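PDB 3KBQ: protein Ta0487 from Thermoplasma acidophilum, which is of unknown function but belongs to the CinA family, this piece of the chain being its probable molybdopterin-binding domain. Local coordinates for residues V8-G12 / V66-G71. Numbering follows the deposited sequence.
Sequences VITVG and VVSSGG
Ile9 and Ser68 lie side by side where strands 8-11 and 66-69 run parallel, their axes 4.7 Å apart at closest approach and inclined by 18°. Three backbone hydrogen bonds join them: Ile9 N to Val67 O (2.9 Å), Ser69 N to Ile9 O (3.0 Å) and Val11 N to Ser69 O (3.0 Å), the last nearly straight at 171°. The face bearing Ile9, Val11, Val66 and Ser68 packs on helix 49-62. There the side chains of Ile9 and Val66 cross at an angle: chi1 of -64° sets Ile9 CG1 beside its backbone N, turned back toward the valine, and the extended end brings CD1 to 3.6 Å from Val66 CG1. Small Ser68 lets its CB sit 3.8 Å from Ile9 CB. Val8 and Val67, branched residues suited to strands, meet Ile28 of helix 23-34 on the other face. Beside them, a water donates to Ile9 O at 3.0 Å and hydrogen-bonds Thr10 OG1 and Ser69 OG. Gly70, its positive phi suiting a residue without a side chain, runs its CA alongside Val11 O. Ser69 N, the water and Asn22 thus satisfy Ile9 O, Thr10 OG1 and Ser69 OG between helices 23-34 and 49-62, while Gly71, beyond its strand, adjoins a sulfate, probably from the crystallisation liquor, that may mark an anion site.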
ATOM      1  N   VAL B   8      -4.228  -6.500   2.179  1.00 23.07           N
ATOM      2  CA  VAL B   8      -3.448  -6.839   1.012  1.00 22.12           C
ATOM      3  C   VAL B   8      -2.032  -6.280   1.186  1.00 22.57           C
ATOM      4  O   VAL B   8      -1.828  -5.148   1.579  1.00 21.54           O
ATOM      5  CB  VAL B   8      -4.124  -6.297  -0.256  1.00 22.24           C
ATOM      6  CG1 VAL B   8      -3.386  -6.713  -1.543  1.00 19.57           C
ATOM      7  CG2 VAL B   8      -5.594  -6.773  -0.280  1.00 23.06           C
ATOM      8  N   ILE B   9      -1.051  -7.093   0.833  1.00 21.79           N
ATOM      9  CA  ILE B   9       0.330  -6.681   0.887  1.00 21.22           C
ATOM     10  C   ILE B   9       0.920  -6.916  -0.502  1.00 21.89           C
ATOM     11  O   ILE B   9       0.646  -7.935  -1.151  1.00 21.99           O
ATOM     12  CB  ILE B   9       1.136  -7.500   1.925  1.00 21.66           C
ATOM     13  CG1 ILE B   9       0.621  -7.252   3.366  1.00 21.28           C
ATOM     14  CG2 ILE B   9       2.682  -7.131   1.793  1.00 18.94           C
ATOM     15  CD1 ILE B   9       1.138  -8.354   4.362  1.00 19.24           C
ATOM     16  N   THR B  10       1.703  -5.954  -0.970  1.00 20.72           N
ATOM     17  CA  THR B  10       2.392  -6.076  -2.231  1.00 22.53           C
ATOM     18  C   THR B  10       3.872  -5.847  -1.879  1.00 22.07           C
ATOM     19  O   THR B  10       4.232  -4.838  -1.257  1.00 22.84           O
ATOM     20  CB  THR B  10       1.960  -4.977  -3.249  1.00 22.47           C
ATOM     21  OG1 THR B  10       0.548  -5.080  -3.488  1.00 24.57           O
ATOM     22  CG2 THR B  10       2.702  -5.147  -4.615  1.00 23.01           C
ATOM     23  N   VAL B  11       4.722  -6.776  -2.286  1.00 22.02           N
ATOM     24  CA  VAL B  11       6.178  -6.639  -2.056  1.00 21.42           C
ATOM     25  C   VAL B  11       6.916  -6.409  -3.397  1.00 23.21           C
ATOM     26  O   VAL B  11       6.754  -7.194  -4.323  1.00 23.22           O
ATOM     27  CB  VAL B  11       6.724  -7.935  -1.391  1.00 21.10           C
ATOM     28  CG1 VAL B  11       8.224  -7.814  -1.097  1.00 21.68           C
ATOM     29  CG2 VAL B  11       5.888  -8.289  -0.091  1.00 20.22           C
ATOM     30  N   GLY B  12       7.716  -5.355  -3.513  1.00 23.27           N
ATOM     31  CA  GLY B  12       8.420  -5.107  -4.758  1.00 24.18           C
ATOM     32  C   GLY B  12       8.815  -3.643  -4.905  1.00 24.55           C
ATOM     33  O   GLY B  12       7.962  -2.749  -4.997  1.00 22.72           O
ATOM     34  N   VAL B  66      -5.111 -12.268   5.260  1.00 20.96           N
ATOM     35  CA  VAL B  66      -4.068 -11.405   4.712  1.00 20.31           C
ATOM     36  C   VAL B  66      -3.586 -12.045   3.429  1.00 20.90           C
ATOM     37  O   VAL B  66      -3.246 -13.251   3.409  1.00 19.90           O
ATOM     38  CB  VAL B  66      -2.885 -11.264   5.734  1.00 20.07           C
ATOM     39  CG1 VAL B  66      -1.716 -10.481   5.140  1.00 20.83           C
ATOM     40  CG2 VAL B  66      -3.396 -10.543   7.018  1.00 20.57           C
ATOM     41  N   VAL B  67      -3.597 -11.289   2.320  1.00 19.98           N
ATOM     42  CA  VAL B  67      -3.084 -11.871   1.067  1.00 21.14           C
ATOM     43  C   VAL B  67      -1.938 -11.024   0.577  1.00 21.47           C
ATOM     44  O   VAL B  67      -2.095  -9.785   0.493  1.00 21.51           O
ATOM     45  CB  VAL B  67      -4.193 -11.933  -0.066  1.00 21.86           C
ATOM     46  CG1 VAL B  67      -3.635 -12.624  -1.332  1.00 20.34           C
ATOM     47  CG2 VAL B  67      -5.496 -12.633   0.431  1.00 22.11           C
ATOM     48  N   SER B  68      -0.773 -11.634   0.325  1.00 21.98           N
ATOM     49  CA  SER B  68       0.395 -10.902  -0.216  1.00 23.29           C
ATOM     50  C   SER B  68       0.711 -11.387  -1.632  1.00 22.92           C
ATOM     51  O   SER B  68       0.419 -12.540  -1.992  1.00 22.53           O
ATOM     52  CB  SER B  68       1.668 -11.050   0.635  1.00 22.19           C
ATOM     53  OG  SER B  68       2.165 -12.391   0.587  1.00 29.57           O
ATOM     54  N   SER B  69       1.273 -10.514  -2.457  1.00 23.03           N
ATOM     55  CA  SER B  69       1.879 -11.006  -3.682  1.00 23.99           C
ATOM     56  C   SER B  69       3.233 -10.359  -3.897  1.00 24.19           C
ATOM     57  O   SER B  69       3.459  -9.208  -3.493  1.00 23.33           O
ATOM     58  CB  SER B  69       0.997 -10.761  -4.901  1.00 25.04           C
ATOM     59  OG  SER B  69       1.014  -9.373  -5.212  1.00 28.21           O
ATOM     60  N   GLY B  70       4.114 -11.080  -4.593  1.00 22.41           N
ATOM     61  CA  GLY B  70       5.423 -10.565  -4.862  1.00 22.67           C
ATOM     62  C   GLY B  70       6.496 -11.167  -3.963  1.00 22.47           C
ATOM     63  O   GLY B  70       6.228 -11.551  -2.844  1.00 22.48           O
ATOM     64  N   GLY B  71       7.722 -11.215  -4.456  1.00 23.54           N
ATOM     65  CA  GLY B  71       8.885 -11.622  -3.640  1.00 25.25           C
ATOM     66  C   GLY B  71       8.982 -13.129  -3.412  1.00 24.98           C
ATOM     67  O   GLY B  71       9.566 -13.588  -2.409  1.00 23.70           O
TER
HETATM   68  O   HOH W   1      -0.548  -7.598  -3.893  1.00 27.70           O